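Local coordinates for Thiol:disulfide interchange protein DsbA (PDB 2ZNM) that probably acts as a periplasmic thiol:disulfide oxidoreductase of the DsbA type, built on a thioredoxin fold with a helical insertion, at residues 30-35 with 72-77; 45-50 with 173-178; 76-81 with 85-90; 109-114 with 121-126; 153-156 with 160-163. All blocks are in the same frame, centred on the assembly; numbering follows the deposited sequence.

Contact 1 of 5, residues 30-35 with 72-77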
# COMPACT_ATOMS: atom_id res chain seq x y z
N PHE A 30 3.19 2.22 0.82
CA PHE A 30 2.78 3.60 0.63
C PHE A 30 2.57 4.32 1.98
O PHE A 30 2.62 3.70 3.05
CB PHE A 30 1.46 3.64 -0.16
CG PHE A 30 0.23 3.38 0.69
CD1 PHE A 30 -0.10 2.10 1.08
CD2 PHE A 30 -0.58 4.44 1.12
CE1 PHE A 30 -1.20 1.86 1.87
CE2 PHE A 30 -1.68 4.21 1.91
CZ PHE A 30 -1.99 2.91 2.28
N GLY A 31 2.33 5.62 1.90
CA GLY A 31 1.94 6.41 3.06
C GLY A 31 0.83 7.36 2.66
O GLY A 31 0.77 7.79 1.51
N TYR A 32 -0.05 7.68 3.60
CA TYR A 32 -1.07 8.71 3.38
C TYR A 32 -0.50 10.14 3.31
O TYR A 32 -1.24 11.11 3.05
CB TYR A 32 -2.16 8.63 4.45
CG TYR A 32 -3.11 7.48 4.28
CD1 TYR A 32 -3.98 7.42 3.17
CD2 TYR A 32 -3.18 6.46 5.22
CE1 TYR A 32 -4.86 6.36 3.01
CE2 TYR A 32 -4.06 5.39 5.07
CZ TYR A 32 -4.90 5.36 3.97
OH TYR A 32 -5.78 4.32 3.82
N PHE A 33 0.80 10.27 3.57
CA PHE A 33 1.50 11.54 3.43
C PHE A 33 2.11 11.70 2.03
O PHE A 33 2.83 12.68 1.78
CB PHE A 33 2.59 11.65 4.50
CG PHE A 33 3.39 10.40 4.62
CD1 PHE A 33 4.29 10.03 3.62
CD2 PHE A 33 3.21 9.55 5.71
CE1 PHE A 33 5.00 8.85 3.72
CE2 PHE A 33 3.91 8.39 5.81
CZ PHE A 33 4.80 8.03 4.82
N CYS A 34 1.87 10.72 1.15
CA CYS A 34 2.27 10.81 -0.26
C CYS A 34 1.30 11.74 -0.96
O CYS A 34 0.10 11.50 -0.94
CB CYS A 34 2.27 9.43 -0.94
SG CYS A 34 3.44 8.16 -0.29
N VAL A 35 1.80 12.81 -1.57
CA VAL A 35 0.92 13.85 -2.10
C VAL A 35 0.57 13.62 -3.57
O VAL A 35 1.44 13.63 -4.46
CB VAL A 35 1.46 15.29 -1.84
CG1 VAL A 35 0.48 16.36 -2.39
CG2 VAL A 35 1.67 15.50 -0.34
N ALA A 72 -1.23 3.27 9.81
CA ALA A 72 -1.31 1.89 9.33
C ALA A 72 -2.64 1.22 9.69
O ALA A 72 -3.19 0.45 8.90
CB ALA A 72 -0.13 1.07 9.85
N ARG A 73 -3.14 1.49 10.90
CA ARG A 73 -4.45 1.00 11.35
C ARG A 73 -5.62 1.56 10.52
O ARG A 73 -6.59 0.85 10.26
CB ARG A 73 -4.66 1.32 12.82
CG ARG A 73 -5.86 0.64 13.43
CD ARG A 73 -5.94 0.91 14.90
NE ARG A 73 -7.05 0.17 15.49
CZ ARG A 73 -7.33 0.13 16.79
NH1 ARG A 73 -6.58 0.78 17.66
NH2 ARG A 73 -8.36 -0.58 17.20
N MSE A 74 -5.52 2.84 10.13
CA MSE A 74 -6.47 3.44 9.20
C MSE A 74 -6.47 2.71 7.84
O MSE A 74 -7.53 2.33 7.32
CB MSE A 74 -6.21 4.94 9.01
CG MSE A 74 -7.23 5.65 8.14
SE MSE A 74 -9.10 5.43 8.73
CE MSE A 74 -9.20 6.84 10.09
N ALA A 75 -5.28 2.50 7.28
CA ALA A 75 -5.14 1.77 6.01
C ALA A 75 -5.75 0.39 6.11
O ALA A 75 -6.40 -0.06 5.18
CB ALA A 75 -3.68 1.68 5.58
N ALA A 76 -5.53 -0.29 7.23
CA ALA A 76 -6.09 -1.62 7.41
C ALA A 76 -7.61 -1.54 7.50
O ALA A 76 -8.29 -2.36 6.92
CB ALA A 76 -5.51 -2.31 8.64
N ALA A 77 -8.13 -0.55 8.23
CA ALA A 77 -9.58 -0.36 8.36
C ALA A 77 -10.27 -0.18 7.01
O ALA A 77 -11.26 -0.85 6.72
CB ALA A 77 -9.87 0.80 9.28
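Tyr32 and Phe30 both lean on Ala75, joining the loop that carries the predicted redox-active cysteine of the thioredoxin fold to helix 69-81 of the helical insertion. The phenol oxygen OH of Tyr32 comes within 3.4 Å of Ala75 CA, and its CE2 lies 3.8 Å from Ala75 CB. From the other ring, Phe30 CZ reaches the same methyl at 3.9 Å. A small alanine suits this place because two aromatic rings have to approach the helix backbone closely. The rings also order each other: Phe30 CE2 stands over the centre of one Tyr32 face, 3.9 Å above it. Phe30 can do this because its CG sits between the backbone N and the carbonyl carbon (chi1 81°). Tyr32 OH is satisfied by a hydrogen bond to Asn88 OD1, while Phe92 and His61 also meet its ring, so the phenol is gripped at its polar end and along its aromatic body. Further out, residues 31-34 make a type I turn closed by Cys34 N to Gly31 O at 3.2 Å. Cys34, predicted to pair with Cys37, is not in a disulfide here, and Thr151 packs against it. Gly31 N makes a weak hydrogen bond, 3.5 Å long and 146° at the hydrogen, to Cys34 SG.

Contact 2 of 5, residues 45-50 with 173-178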
# COMPACT_ATOMS: atom_id res chain seq x y z
N LEU A 45 -3.82 2.95 -9.99
CA LEU A 45 -4.83 3.05 -11.04
C LEU A 45 -4.32 2.54 -12.41
O LEU A 45 -5.02 1.78 -13.10
CB LEU A 45 -5.34 4.50 -11.12
CG LEU A 45 -6.62 4.93 -11.85
CD1 LEU A 45 -6.32 5.76 -13.06
CD2 LEU A 45 -7.58 3.81 -12.19
N LYS A 46 -3.12 2.96 -12.80
CA LYS A 46 -2.51 2.54 -14.05
C LYS A 46 -2.20 1.04 -14.07
O LYS A 46 -2.45 0.36 -15.06
CB LYS A 46 -1.23 3.33 -14.27
CG LYS A 46 -1.07 3.90 -15.65
CD LYS A 46 -0.60 2.88 -16.66
CE LYS A 46 -0.83 3.42 -18.07
NZ LYS A 46 0.05 4.58 -18.39
N LEU A 47 -1.63 0.54 -12.98
CA LEU A 47 -1.27 -0.86 -12.84
C LEU A 47 -2.50 -1.76 -12.88
O LEU A 47 -2.47 -2.82 -13.48
CB LEU A 47 -0.46 -1.10 -11.56
CG LEU A 47 1.02 -0.67 -11.59
CD1 LEU A 47 1.68 -0.86 -10.23
CD2 LEU A 47 1.81 -1.37 -12.70
N GLY A 48 -3.59 -1.31 -12.27
CA GLY A 48 -4.86 -2.03 -12.32
C GLY A 48 -5.33 -2.37 -13.72
O GLY A 48 -5.96 -3.41 -13.93
N LYS A 49 -5.02 -1.51 -14.68
CA LYS A 49 -5.42 -1.76 -16.07
C LYS A 49 -4.31 -2.38 -16.92
O LYS A 49 -4.60 -3.15 -17.83
CB LYS A 49 -5.96 -0.48 -16.73
CG LYS A 49 -7.06 0.24 -15.94
CD LYS A 49 -8.41 -0.46 -16.09
CE LYS A 49 -9.57 0.42 -15.60
NZ LYS A 49 -9.45 0.78 -14.16
N ALA A 50 -3.05 -2.06 -16.62
CA ALA A 50 -1.92 -2.45 -17.48
C ALA A 50 -1.33 -3.81 -17.15
O ALA A 50 -0.71 -4.46 -18.01
CB ALA A 50 -0.84 -1.38 -17.47
N HIS A 173 6.63 -0.16 -16.91
CA HIS A 173 7.33 -1.04 -17.83
C HIS A 173 8.23 -2.03 -17.09
O HIS A 173 8.28 -3.22 -17.44
CB HIS A 173 8.14 -0.21 -18.82
CG HIS A 173 9.04 -1.02 -19.70
ND1 HIS A 173 8.55 -1.84 -20.70
CD2 HIS A 173 10.38 -1.15 -19.72
CE1 HIS A 173 9.56 -2.44 -21.30
NE2 HIS A 173 10.69 -2.04 -20.73
N THR A 174 8.94 -1.55 -16.07
CA THR A 174 9.80 -2.39 -15.24
C THR A 174 8.98 -3.40 -14.45
O THR A 174 9.32 -4.58 -14.41
CB THR A 174 10.70 -1.53 -14.30
OG1 THR A 174 11.67 -0.83 -15.09
CG2 THR A 174 11.43 -2.40 -13.28
N ILE A 175 7.88 -2.93 -13.86
CA ILE A 175 6.95 -3.80 -13.14
C ILE A 175 6.40 -4.89 -14.06
O ILE A 175 6.40 -6.07 -13.69
CB ILE A 175 5.81 -3.00 -12.45
CG1 ILE A 175 6.39 -2.10 -11.35
CG2 ILE A 175 4.77 -3.92 -11.84
CD1 ILE A 175 5.55 -0.86 -11.01
N LYS A 176 5.97 -4.51 -15.27
CA LYS A 176 5.41 -5.47 -16.22
C LYS A 176 6.40 -6.55 -16.67
O LYS A 176 6.04 -7.73 -16.75
CB LYS A 176 4.74 -4.78 -17.41
CG LYS A 176 3.29 -4.41 -17.13
CD LYS A 176 2.65 -3.65 -18.29
CE LYS A 176 2.43 -4.56 -19.50
NZ LYS A 176 1.84 -3.83 -20.66
N GLU A 177 7.65 -6.14 -16.92
CA GLU A 177 8.74 -7.05 -17.25
C GLU A 177 9.09 -7.99 -16.10
O GLU A 177 9.44 -9.15 -16.32
CB GLU A 177 9.99 -6.27 -17.68
CG GLU A 177 9.97 -5.78 -19.14
CD GLU A 177 11.33 -5.23 -19.61
OE1 GLU A 177 11.97 -4.47 -18.84
OE2 GLU A 177 11.74 -5.55 -20.74
N LEU A 178 9.00 -7.48 -14.87
CA LEU A 178 9.25 -8.26 -13.66
C LEU A 178 8.19 -9.32 -13.40
O LEU A 178 8.49 -10.40 -12.91
CB LEU A 178 9.37 -7.34 -12.44
CG LEU A 178 10.71 -7.09 -11.73
CD1 LEU A 178 11.94 -7.34 -12.59
CD2 LEU A 178 10.75 -5.69 -11.12
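Leu47 meets Ile175, and Ala50 meets Lys176, without any flat group between them. The nearby imidazole of His173 belongs to its own helix: Glu177 CG lies 3.9 Å above one face of the His173 ring, shifted toward the rim, and neither residue takes part in the crossing. The apolar half is made by branched ends. Leu47 and Ile175 cross at about a right angle, with CD1 of Leu47 3.9 Å from CD1 of Ile175 and CD2 of Leu47 4.0 Å from CG2 of Ile175. The leucine gets there by holding CG beside its backbone N (chi1 -76°), which swings both methyls toward the other helix. Apolar branched ends suit this buried half. The other half lies nearer the surface, where Lys176 folds at chi3 (70°) and lays its aliphatic stem against a carbonyl: CD and CE each come to 3.5 Å from Ala50 O, whereas the Ala50 methyl CB is 4.2 Å from CD of Lys176. NZ of Lys176, 3.7 Å from Ala50 O, may at most interact with it electrostatically. Helices 42-50 and 167-185 lie on the same side of the sheet, as thioredoxin topology places them, Ile175 and Leu178 also resting on strands 153-156 and 160-162.

Contact 3 of 5, residues 76-81 with 85-90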
# COMPACT_ATOMS: atom_id res chain seq x y z
N ALA A 76 -5.53 -0.29 7.23
CA ALA A 76 -6.09 -1.62 7.41
C ALA A 76 -7.61 -1.54 7.50
O ALA A 76 -8.29 -2.36 6.92
CB ALA A 76 -5.51 -2.31 8.64
N ALA A 77 -8.13 -0.55 8.23
CA ALA A 77 -9.58 -0.36 8.36
C ALA A 77 -10.27 -0.18 7.01
O ALA A 77 -11.26 -0.85 6.72
CB ALA A 77 -9.87 0.80 9.28
N VAL A 78 -9.72 0.72 6.18
CA VAL A 78 -10.21 1.02 4.84
C VAL A 78 -10.25 -0.22 3.95
O VAL A 78 -11.30 -0.56 3.37
CB VAL A 78 -9.36 2.13 4.18
CG1 VAL A 78 -9.78 2.34 2.75
CG2 VAL A 78 -9.47 3.46 4.96
N ASN A 79 -9.12 -0.91 3.85
CA ASN A 79 -9.02 -2.15 3.09
C ASN A 79 -10.03 -3.18 3.58
O ASN A 79 -10.76 -3.76 2.77
CB ASN A 79 -7.59 -2.73 3.15
CG ASN A 79 -7.45 -4.01 2.33
OD1 ASN A 79 -8.14 -4.20 1.33
ND2 ASN A 79 -6.55 -4.90 2.76
N LEU A 80 -10.08 -3.40 4.89
CA LEU A 80 -10.93 -4.45 5.45
C LEU A 80 -12.42 -4.13 5.43
O LEU A 80 -13.25 -5.03 5.38
CB LEU A 80 -10.49 -4.83 6.87
CG LEU A 80 -9.11 -5.48 6.99
CD1 LEU A 80 -8.86 -5.81 8.44
CD2 LEU A 80 -8.95 -6.74 6.11
N SER A 81 -12.76 -2.84 5.46
CA SER A 81 -14.16 -2.42 5.38
C SER A 81 -14.69 -2.50 3.94
O SER A 81 -15.89 -2.45 3.71
CB SER A 81 -14.33 -1.01 5.95
OG SER A 81 -13.48 -0.08 5.29
N TYR A 85 -12.26 3.05 -2.36
CA TYR A 85 -12.57 4.16 -3.28
C TYR A 85 -13.50 5.21 -2.71
O TYR A 85 -13.54 6.33 -3.20
CB TYR A 85 -13.09 3.64 -4.63
CG TYR A 85 -12.23 2.52 -5.16
CD1 TYR A 85 -10.88 2.74 -5.44
CD2 TYR A 85 -12.75 1.24 -5.36
CE1 TYR A 85 -10.07 1.72 -5.90
CE2 TYR A 85 -11.95 0.21 -5.82
CZ TYR A 85 -10.62 0.46 -6.09
OH TYR A 85 -9.83 -0.56 -6.56
N GLN A 86 -14.26 4.84 -1.68
CA GLN A 86 -15.19 5.77 -1.03
C GLN A 86 -14.48 6.56 0.06
O GLN A 86 -14.88 7.68 0.37
CB GLN A 86 -16.38 5.01 -0.43
CG GLN A 86 -17.35 4.36 -1.42
CD GLN A 86 -16.80 3.11 -2.11
OE1 GLN A 86 -17.18 2.79 -3.24
NE2 GLN A 86 -15.91 2.40 -1.42
N ALA A 87 -13.42 5.99 0.64
CA ALA A 87 -12.81 6.52 1.86
C ALA A 87 -11.39 7.05 1.72
O ALA A 87 -11.05 8.05 2.34
CB ALA A 87 -12.88 5.50 3.00
N ASN A 88 -10.55 6.39 0.92
CA ASN A 88 -9.14 6.79 0.83
C ASN A 88 -8.94 8.26 0.42
O ASN A 88 -8.07 8.93 0.98
CB ASN A 88 -8.34 5.89 -0.12
CG ASN A 88 -7.79 4.67 0.56
OD1 ASN A 88 -7.43 4.70 1.74
ND2 ASN A 88 -7.67 3.60 -0.19
N PRO A 89 -9.72 8.75 -0.57
CA PRO A 89 -9.53 10.16 -0.95
C PRO A 89 -9.64 11.12 0.24
O PRO A 89 -8.76 11.98 0.42
CB PRO A 89 -10.64 10.40 -1.99
CG PRO A 89 -10.88 9.06 -2.60
CD PRO A 89 -10.75 8.10 -1.42
N ALA A 90 -10.70 10.95 1.04
CA ALA A 90 -10.90 11.68 2.30
C ALA A 90 -9.81 11.41 3.36
O ALA A 90 -9.54 12.26 4.19
CB ALA A 90 -12.29 11.38 2.88
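Val78 turns both of its methyls to OD1 of Asn88, and one of them also faces Ala87. The valine and asparagine side chains cross obliquely. CG1 of Val78 lies to one side of the Asn88 amide plane, displaced toward the OD1 and ND2 end: it is 3.5 Å from OD1 of Asn88 and 3.8 Å from both CG and ND2 of that residue. CG2 of Val78 comes to 4.0 Å from the same OD1 and, more loosely, to 4.4 Å from CB of Ala87. The methyls thus lie against an oxygen whose polar need is met by the hydroxyl of Tyr32, and Tyr32 in turn packs on Val78, which makes an apolar valine compatible with a buried amide oxygen. CB of Asn88 points past the valine; its chi1 of -87° turns the amide back to it. Small Ala87 lets the backbones come near, with CA of Val78 and CA of Ala87 6.8 Å apart. The second helix is kinked just beyond Asn88, where Pro89 has no N-H to give and Ala90 N also lacks a bond to the preceding turn. Two consecutive helices, 69-81 and 84-97, joined by a very short connection and packed through valine, alanine and asparagine, belong to the helical insertion that distinguishes DsbA proteins from plain thioredoxin.

Contact 4 of 5, residues 109-114 with 121-126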
# COMPACT_ATOMS: atom_id res chain seq x y z
N GLY A 109 -11.96 8.20 14.97
CA GLY A 109 -13.38 7.91 15.17
C GLY A 109 -14.30 9.11 15.02
O GLY A 109 -15.28 9.05 14.28
N LYS A 110 -13.97 10.20 15.70
CA LYS A 110 -14.75 11.43 15.58
C LYS A 110 -14.73 11.95 14.14
O LYS A 110 -15.76 12.39 13.62
CB LYS A 110 -14.27 12.51 16.56
CG LYS A 110 -14.57 12.19 18.02
CD LYS A 110 -14.84 13.45 18.84
CE LYS A 110 -15.50 13.11 20.18
NZ LYS A 110 -16.18 14.30 20.79
N TRP A 111 -13.56 11.88 13.49
CA TRP A 111 -13.44 12.26 12.08
C TRP A 111 -14.32 11.41 11.15
O TRP A 111 -15.05 11.95 10.32
CB TRP A 111 -11.97 12.20 11.63
CG TRP A 111 -11.80 12.32 10.14
CD1 TRP A 111 -11.77 13.48 9.41
CD2 TRP A 111 -11.63 11.25 9.19
NE1 TRP A 111 -11.60 13.19 8.07
CE2 TRP A 111 -11.51 11.83 7.92
CE3 TRP A 111 -11.57 9.85 9.31
CZ2 TRP A 111 -11.32 11.07 6.77
CZ3 TRP A 111 -11.40 9.10 8.17
CH2 TRP A 111 -11.27 9.72 6.91
N ALA A 112 -14.24 10.09 11.31
CA ALA A 112 -14.96 9.15 10.45
C ALA A 112 -16.47 9.36 10.48
O ALA A 112 -17.12 9.35 9.43
CB ALA A 112 -14.63 7.71 10.83
N LEU A 113 -17.01 9.57 11.67
CA LEU A 113 -18.45 9.73 11.87
C LEU A 113 -19.02 11.03 11.26
O LEU A 113 -20.17 11.07 10.84
CB LEU A 113 -18.81 9.60 13.36
CG LEU A 113 -19.08 8.23 14.01
CD1 LEU A 113 -20.41 7.65 13.53
CD2 LEU A 113 -17.97 7.22 13.83
N SER A 114 -18.20 12.08 11.21
CA SER A 114 -18.58 13.37 10.62
C SER A 114 -18.48 13.42 9.08
O SER A 114 -18.90 14.41 8.46
CB SER A 114 -17.74 14.50 11.23
OG SER A 114 -16.37 14.37 10.85
N LYS A 121 -19.35 4.69 10.11
CA LYS A 121 -19.66 3.64 11.08
C LYS A 121 -19.11 2.28 10.63
O LYS A 121 -18.56 1.55 11.45
CB LYS A 121 -21.18 3.55 11.30
CG LYS A 121 -21.71 4.55 12.31
CD LYS A 121 -23.23 4.62 12.34
CE LYS A 121 -23.70 5.75 13.25
NZ LYS A 121 -25.12 6.15 13.03
N LYS A 122 -19.26 1.97 9.34
CA LYS A 122 -18.70 0.73 8.77
C LYS A 122 -17.18 0.71 8.81
O LYS A 122 -16.56 -0.31 9.11
CB LYS A 122 -19.20 0.50 7.34
CG LYS A 122 -18.61 -0.73 6.68
CD LYS A 122 -19.25 -1.06 5.36
CE LYS A 122 -19.10 -2.55 5.05
NZ LYS A 122 -19.81 -3.42 6.05
N LEU A 123 -16.58 1.86 8.51
CA LEU A 123 -15.14 2.03 8.58
C LEU A 123 -14.59 1.82 9.98
O LEU A 123 -13.52 1.24 10.16
CB LEU A 123 -14.76 3.42 8.08
CG LEU A 123 -13.26 3.71 7.95
CD1 LEU A 123 -12.59 2.65 7.10
CD2 LEU A 123 -13.03 5.10 7.38
N MSE A 124 -15.32 2.33 10.97
CA MSE A 124 -14.88 2.26 12.36
C MSE A 124 -15.08 0.88 12.98
O MSE A 124 -14.33 0.48 13.87
CB MSE A 124 -15.54 3.36 13.19
CG MSE A 124 -14.93 4.74 12.96
SE MSE A 124 -12.95 4.76 13.11
CE MSE A 124 -12.44 4.84 11.23
N ARG A 125 -16.08 0.16 12.49
CA ARG A 125 -16.32 -1.24 12.84
C ARG A 125 -15.11 -2.09 12.42
O ARG A 125 -14.65 -2.93 13.17
CB ARG A 125 -17.58 -1.74 12.13
CG ARG A 125 -18.60 -2.38 13.04
CD ARG A 125 -20.02 -1.94 12.66
NE ARG A 125 -20.33 -2.17 11.24
CZ ARG A 125 -21.19 -1.44 10.52
NH1 ARG A 125 -21.85 -0.42 11.07
NH2 ARG A 125 -21.38 -1.73 9.25
N ALA A 126 -14.58 -1.83 11.22
CA ALA A 126 -13.38 -2.51 10.75
C ALA A 126 -12.14 -2.05 11.52
O ALA A 126 -11.19 -2.82 11.71
CB ALA A 126 -13.19 -2.27 9.25
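Met124 sits opposite Gly109 and Ala112 where the axes of 109-113 and 121-126 run roughly antiparallel, at 149° and 9.1 Å apart. Met124, a selenomethionine here, does most of the touching. Its CG lies beside the backbone N (chi1 -76°), and further bends at chi2 and chi3 curl the chain over the first helix. As a result its SE comes to 3.8 Å from Gly109 CA, while its terminal CE rests 3.6 Å from Ala112 CB. A glycine and an alanine, one turn apart, leave a shallow surface into which a long, pliable side chain can settle. These are consecutive helices, 105-113 and 120-127, forming an antiparallel helical hairpin in the helical insertion of the DsbA fold. Nearer the surface, Leu113 divides its methyls between two partners, CD2 lying 4.0 Å from CG of Met124. The extended chain of Lys121 passes across the other methyl at about a right angle to the leucine, with its CG 3.6 Å and its CE 3.8 Å from CD1 of Leu113. On the inner side, Trp111 brings CZ3 to 4.4 Å from CD2 of Leu123, a loose approach, and the large indole also packs on Met74 and on Val91 of helix 84-97. Leu123 reaches inward as well, to Ala77. Ser114 OG donates to Trp111 O at 2.8 Å, tilted 30° from the carbonyl plane.

Contact 5 of 5, residues 153-156 with 160-163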
# COMPACT_ATOMS: atom_id res chain seq x y z
N THR A 153 7.43 2.06 -2.55
CA THR A 153 8.32 0.99 -2.98
C THR A 153 7.49 -0.18 -3.47
O THR A 153 6.52 -0.58 -2.82
CB THR A 153 9.41 0.57 -1.94
OG1 THR A 153 8.79 0.14 -0.72
CG2 THR A 153 10.34 1.74 -1.64
N VAL A 154 7.85 -0.69 -4.65
CA VAL A 154 7.13 -1.78 -5.29
C VAL A 154 7.95 -3.07 -5.28
O VAL A 154 9.10 -3.10 -5.73
CB VAL A 154 6.68 -1.41 -6.74
CG1 VAL A 154 6.01 -2.60 -7.43
CG2 VAL A 154 5.73 -0.21 -6.73
N ILE A 155 7.34 -4.13 -4.76
CA ILE A 155 7.91 -5.47 -4.78
C ILE A 155 7.03 -6.44 -5.60
O ILE A 155 5.81 -6.51 -5.40
CB ILE A 155 8.18 -5.97 -3.36
CG1 ILE A 155 9.04 -4.92 -2.63
CG2 ILE A 155 8.87 -7.33 -3.39
CD1 ILE A 155 9.05 -5.00 -1.14
N VAL A 156 7.67 -7.17 -6.51
CA VAL A 156 6.97 -8.05 -7.45
C VAL A 156 7.26 -9.53 -7.15
O VAL A 156 8.42 -9.95 -7.01
CB VAL A 156 7.37 -7.76 -8.92
CG1 VAL A 156 6.56 -8.63 -9.90
CG2 VAL A 156 7.22 -6.27 -9.25
N TYR A 160 11.40 -9.16 -6.04
CA TYR A 160 12.11 -8.14 -6.79
C TYR A 160 11.57 -6.76 -6.52
O TYR A 160 10.37 -6.50 -6.67
CB TYR A 160 12.11 -8.44 -8.29
CG TYR A 160 12.71 -9.77 -8.66
CD1 TYR A 160 14.09 -9.96 -8.62
CD2 TYR A 160 11.90 -10.83 -9.05
CE1 TYR A 160 14.66 -11.18 -8.97
CE2 TYR A 160 12.46 -12.07 -9.40
CZ TYR A 160 13.84 -12.23 -9.35
OH TYR A 160 14.40 -13.43 -9.69
N ARG A 161 12.48 -5.88 -6.11
CA ARG A 161 12.17 -4.52 -5.69
C ARG A 161 12.49 -3.59 -6.85
O ARG A 161 13.62 -3.60 -7.36
CB ARG A 161 13.02 -4.16 -4.48
CG ARG A 161 12.77 -2.82 -3.82
CD ARG A 161 13.77 -2.68 -2.69
NE ARG A 161 13.30 -1.81 -1.61
CZ ARG A 161 13.59 -2.00 -0.33
NH1 ARG A 161 14.31 -3.05 0.05
NH2 ARG A 161 13.13 -1.16 0.58
N VAL A 162 11.51 -2.81 -7.27
CA VAL A 162 11.69 -1.88 -8.37
C VAL A 162 12.68 -0.78 -8.01
O VAL A 162 12.67 -0.28 -6.88
CB VAL A 162 10.34 -1.26 -8.80
CG1 VAL A 162 10.54 -0.16 -9.84
CG2 VAL A 162 9.41 -2.34 -9.33
N ILE A 163 13.53 -0.42 -8.96
CA ILE A 163 14.30 0.82 -8.90
C ILE A 163 13.66 1.81 -9.86
O ILE A 163 13.60 1.55 -11.06
CB ILE A 163 15.79 0.61 -9.27
CG1 ILE A 163 16.46 -0.39 -8.32
CG2 ILE A 163 16.53 1.96 -9.27
CD1 ILE A 163 17.91 -0.70 -8.65
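CG1 stands anti to the backbone N in both Val154 (chi1 176°) and Val162 (chi1 173°). Strand pairing puts these valines on one face, side by side, and the matching torsions then set CG2 of Val162 3.9 Å from CB and CG1 of Val154. Beta-branched residues such as these suit an extended backbone, and here they also offer Ile175 of helix 167-185 an apolar bed. Three backbone bonds tie the strands together. Val162 N gives to Val154 O at 2.9 Å, with the nitrogen nearly in line with the carbonyl. Val156 and Tyr160 form a hydrogen-bonded pair, Val156 N to Tyr160 O at 2.8 Å and Tyr160 N to Val156 O at 3.2 Å. Between these bonds, Ile155 and Arg161 make a non-hydrogen-bonded pair with CA atoms 4.5 Å apart, and CA of Arg161 approaches Val154 O at 3.4 Å in a CA-H...O contact. Arg161 leaves on the face of Ile155, and its extended chain carries the guanidinium to the backbone oxygen of Arg147. Tyr160 leaves on the face of Val156; its ring leads away from the neighbouring strand, and its hydroxyl bonds to Glu185. Strand 24-30 borders the pair on one side and strand 9-11 on the other. A tight antiparallel beta hairpin followed by a helix over one of its faces is the C-terminal beta-beta-alpha unit of the thioredoxin fold.

Two groups of contacts emerge. Contact 1 joins the helical insertion to the redox loop; contacts 3 and 4 lie within the insertion. Contacts 1 and 3 share Ala76 and Ala77, and Tyr32 OH lies 2.7 Å from Asn88 OD1. Contact 4 joins them through Met74 CE, 3.7 Å from Trp111 CZ3, and through Ser81 OG, 3.4 Å from Leu123 CD1. Contacts 2 and 5 form the other group, in the thioredoxin core, where Ile175 CG1 packs 3.6 Å from Val162 CG2. Contact 1 carries Cys34 of the predicted redox pair; its centre is about 19 Å from that of contact 5 and 22 Å from that of contact 2. Contacts 4 and 5, centres about 33 Å apart, lie on opposite sides of the chain's centre.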